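Local atomic coordinates of protein LST4 (Kluyveromyces lactis, PDB entry 4ZY8), a protein that is probably involved in amino acid uptake and in protein trafficking from the Golgi to the plasma membrane, and is represented here by its longin domain. Residues A[153-156]-A[157-161]; A[123-126]-A[127-131]. All blocks are in the same frame, centred on the assembly; numbering follows the deposited sequence.

Contact 1: A[153-156]-A[157-161]; sequences AAVL and QTFQR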
# COMPACT_ATOMS: atom_id res chain seq x y z
N ALA A 153 -2.61 -12.73 0.24
CA ALA A 153 -1.66 -13.33 -0.69
C ALA A 153 -1.92 -12.85 -2.12
O ALA A 153 -0.98 -12.63 -2.89
CB ALA A 153 -1.72 -14.84 -0.62
N ALA A 154 -3.20 -12.71 -2.49
CA ALA A 154 -3.54 -12.24 -3.84
C ALA A 154 -2.98 -10.83 -4.09
O ALA A 154 -2.52 -10.53 -5.21
CB ALA A 154 -5.06 -12.25 -4.04
N VAL A 155 -3.03 -9.96 -3.08
CA VAL A 155 -2.45 -8.62 -3.21
C VAL A 155 -0.92 -8.67 -3.41
O VAL A 155 -0.37 -7.95 -4.26
CB VAL A 155 -2.79 -7.75 -2.01
CG1 VAL A 155 -2.03 -6.40 -2.11
CG2 VAL A 155 -4.32 -7.51 -1.97
N LEU A 156 -0.24 -9.49 -2.63
CA LEU A 156 1.20 -9.67 -2.79
C LEU A 156 1.51 -10.15 -4.20
O LEU A 156 2.45 -9.70 -4.85
CB LEU A 156 1.76 -10.66 -1.75
CG LEU A 156 3.24 -11.04 -1.83
CD1 LEU A 156 4.15 -9.80 -1.82
CD2 LEU A 156 3.61 -11.99 -0.65
N GLN A 157 0.71 -11.07 -4.67
CA GLN A 157 0.92 -11.62 -5.97
C GLN A 157 0.70 -10.62 -7.09
O GLN A 157 1.40 -10.59 -8.04
CB GLN A 157 0.11 -12.86 -6.16
CG GLN A 157 0.51 -13.63 -7.38
CD GLN A 157 -0.35 -14.84 -7.60
OE1 GLN A 157 -0.56 -15.63 -6.70
NE2 GLN A 157 -0.84 -15.00 -8.80
N THR A 158 -0.28 -9.76 -6.93
CA THR A 158 -0.49 -8.67 -7.90
C THR A 158 0.72 -7.74 -7.98
O THR A 158 1.06 -7.27 -9.06
CB THR A 158 -1.79 -7.88 -7.57
OG1 THR A 158 -2.90 -8.70 -7.94
CG2 THR A 158 -1.88 -6.61 -8.41
N PHE A 159 1.37 -7.47 -6.85
CA PHE A 159 2.60 -6.68 -6.87
C PHE A 159 3.76 -7.44 -7.54
O PHE A 159 4.49 -6.88 -8.35
CB PHE A 159 2.99 -6.25 -5.45
CG PHE A 159 2.34 -4.96 -5.04
CD1 PHE A 159 3.04 -3.76 -5.13
CD2 PHE A 159 1.01 -4.94 -4.62
CE1 PHE A 159 2.44 -2.54 -4.76
CE2 PHE A 159 0.39 -3.71 -4.25
CZ PHE A 159 1.13 -2.52 -4.32
N GLN A 160 3.91 -8.72 -7.19
CA GLN A 160 5.00 -9.53 -7.72
C GLN A 160 4.88 -9.75 -9.22
O GLN A 160 5.87 -9.67 -9.94
CB GLN A 160 5.00 -10.88 -7.02
CG GLN A 160 5.51 -10.81 -5.59
CD GLN A 160 5.17 -12.08 -4.81
OE1 GLN A 160 4.14 -12.71 -5.05
NE2 GLN A 160 6.05 -12.46 -3.88
N ARG A 161 3.66 -9.98 -9.68
CA ARG A 161 3.44 -10.38 -11.07
C ARG A 161 3.03 -9.25 -12.00
O ARG A 161 3.35 -9.29 -13.19
CB ARG A 161 2.37 -11.48 -11.12
O HOH W 1 -3.42 -11.77 -7.67
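Ala154 O accepts the backbone N-H of Thr158, with N and O 2.9 Å apart, and also a hydrogen from a water whose oxygen lies 2.9 Å from Ala154 O. The same water is hydrogen-bonded to Thr158 OG1 at 3.1 Å, so it bridges the carbonyl and the hydroxyl one turn on. The hydroxyl can share this water because the Thr158 chi1 of -74° sets OG1 beside its own backbone N and anti to the carbonyl carbon.

The other three carbonyls in these two and a half turns of helix 150-166 follow the alpha-helical i to i+4 pattern: Ala153 O accepts from Gln157 N, Val155 O from Phe159 N, and Leu156 O from Gln160 N. The Val155 bond is the longest of the four, at 3.2 Å from Phe159 N to Val155 O. That carbonyl oxygen also sits at the rim of the Phe159 ring, in its plane, 3.3 Å from CD2. Downstream, the helix widens into a pi-type turn at 159-161.

In the longin fold of this DENN-family protein, the helix lies against the antiparallel sheet. Val155 and Phe159 face inward, CG1 of the valine meeting CD2 of the ring at 4.2 Å, while Leu13 of strand 12-17 and Ile98 of strand 95-103 also pack on Phe159.

Leu156 and Gln160 make the outer pair, their side chains crossing at a slant. With Leu156 CG anti to its backbone N (chi1 176°), the Gln160 amide carbon CD packs 3.7 Å from Leu156 CG, and NE2 lies near CD1, all by van der Waals contact. Gln160 OE1 lies 3.5 Å from Leu156 O; both are acceptors, so no bond joins them. His34 of strand 29-35 touches both side chains.

Contact 2: A[123-126]-A[127-131]; sequences QCEN and TLLKY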
# COMPACT_ATOMS: atom_id res chain seq x y z
N GLN A 123 -7.90 -3.16 -7.90
CA GLN A 123 -8.20 -4.58 -7.69
C GLN A 123 -7.74 -4.99 -6.28
O GLN A 123 -8.47 -5.67 -5.56
CB GLN A 123 -7.50 -5.47 -8.73
CG GLN A 123 -7.65 -5.05 -10.19
CD GLN A 123 -7.00 -6.05 -11.15
OE1 GLN A 123 -6.08 -6.79 -10.77
NE2 GLN A 123 -7.40 -6.02 -12.40
N CYS A 124 -6.54 -4.56 -5.88
CA CYS A 124 -6.03 -4.87 -4.52
C CYS A 124 -6.97 -4.35 -3.42
O CYS A 124 -7.26 -5.06 -2.44
CB CYS A 124 -4.64 -4.29 -4.32
SG CYS A 124 -3.38 -5.06 -5.40
N GLU A 125 -7.43 -3.11 -3.60
CA GLU A 125 -8.40 -2.51 -2.69
C GLU A 125 -9.70 -3.34 -2.66
O GLU A 125 -10.18 -3.65 -1.58
CB GLU A 125 -8.68 -1.05 -3.07
CG GLU A 125 -9.80 -0.39 -2.28
CD GLU A 125 -10.08 1.05 -2.72
OE1 GLU A 125 -9.14 1.74 -3.17
OE2 GLU A 125 -11.25 1.49 -2.64
N ASN A 126 -10.25 -3.71 -3.82
CA ASN A 126 -11.44 -4.59 -3.86
C ASN A 126 -11.23 -5.90 -3.11
O ASN A 126 -12.16 -6.43 -2.49
CB ASN A 126 -11.82 -5.02 -5.30
CG ASN A 126 -12.32 -3.86 -6.15
OD1 ASN A 126 -12.78 -2.85 -5.63
ND2 ASN A 126 -12.28 -4.05 -7.48
N THR A 127 -10.03 -6.45 -3.21
CA THR A 127 -9.74 -7.77 -2.64
C THR A 127 -9.77 -7.74 -1.10
O THR A 127 -10.38 -8.60 -0.45
CB THR A 127 -8.39 -8.29 -3.15
OG1 THR A 127 -8.47 -8.49 -4.57
CG2 THR A 127 -8.03 -9.64 -2.49
N LEU A 128 -9.11 -6.75 -0.54
CA LEU A 128 -9.06 -6.58 0.91
C LEU A 128 -10.45 -6.23 1.46
O LEU A 128 -10.83 -6.69 2.54
CB LEU A 128 -8.04 -5.52 1.28
CG LEU A 128 -6.58 -5.85 0.95
CD1 LEU A 128 -5.63 -4.73 1.38
CD2 LEU A 128 -6.12 -7.20 1.52
N LEU A 129 -11.22 -5.43 0.72
CA LEU A 129 -12.58 -5.10 1.16
C LEU A 129 -13.49 -6.32 1.18
O LEU A 129 -14.31 -6.46 2.07
CB LEU A 129 -13.19 -4.01 0.26
CG LEU A 129 -12.57 -2.62 0.43
CD1 LEU A 129 -13.16 -1.60 -0.56
CD2 LEU A 129 -12.75 -2.16 1.89
N LYS A 130 -13.31 -7.22 0.22
CA LYS A 130 -14.09 -8.45 0.19
C LYS A 130 -13.78 -9.37 1.37
O LYS A 130 -14.66 -10.11 1.83
CB LYS A 130 -13.88 -9.19 -1.13
CG LYS A 130 -14.66 -8.55 -2.27
CD LYS A 130 -16.14 -8.89 -2.15
CE LYS A 130 -16.95 -8.29 -3.28
NZ LYS A 130 -18.40 -8.22 -2.92
N TYR A 131 -12.54 -9.37 1.83
CA TYR A 131 -12.15 -10.10 3.02
C TYR A 131 -12.95 -9.59 4.20
O TYR A 131 -13.45 -10.36 4.96
CB TYR A 131 -10.66 -9.99 3.32
CG TYR A 131 -10.31 -10.55 4.67
CD1 TYR A 131 -9.98 -11.87 4.83
CD2 TYR A 131 -10.44 -9.78 5.79
CE1 TYR A 131 -9.71 -12.38 6.07
CE2 TYR A 131 -10.16 -10.28 7.02
CZ TYR A 131 -9.80 -11.58 7.15
OH TYR A 131 -9.54 -12.07 8.36
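Thr127 bonds back to Gln123 O twice, through its backbone N at 2.9 Å and its hydroxyl OG1 at 3.0 Å. Thr127 CB lies 3.5 Å from Cys124 O. From there, a chi1 of -64° turns OG1 next to the threonine's own N, and the hydroxyl donates to Gln123 O from above the carbonyl plane, 41° out of it and so not on a lone pair. Beyond the helix, the Thr127 side chain touches Glu151 of helix 150-166. A valine here would probably leave Gln123 O with the backbone N-H as its one donor from this residue, and the side chain without the bond that fixes its rotation.

On helix 114-134, Glu125 and Leu129, one turn apart, run side by side, Glu125 CG touching Leu129 CD1 at 4.0 Å. Phe86 of strand 79-87 packs on both, joining this flank of the longin-domain helix to the sheet. At the end of its chain, Glu125 OE1 forms a salt bridge with Arg84. The methylene chain thus serves as apolar packing while the charge is met outside the helix, an arrangement likely to favour the ionised carboxylate.

Contact 2 comes first along the chain, on helix 114-134, and contact 1 follows on the next helix, 150-166; their centres are about 12 Å apart. Both helices pack on the five-stranded antiparallel sheet of the longin domain, where Ile98 of strand 95-103 touches side chains from each contact. The two also meet directly: Cys124 SG lies 3.7 Å from Thr158 CG2 and 3.8 Å from Val155 CG1, and Val155 CG2 packs on Leu128 CD2 at 3.9 Å. Apolar groups of the two helices, including the threonine methyl, thus pack together where both lie on the sheet, making the two contacts parts of one hydrophobic core.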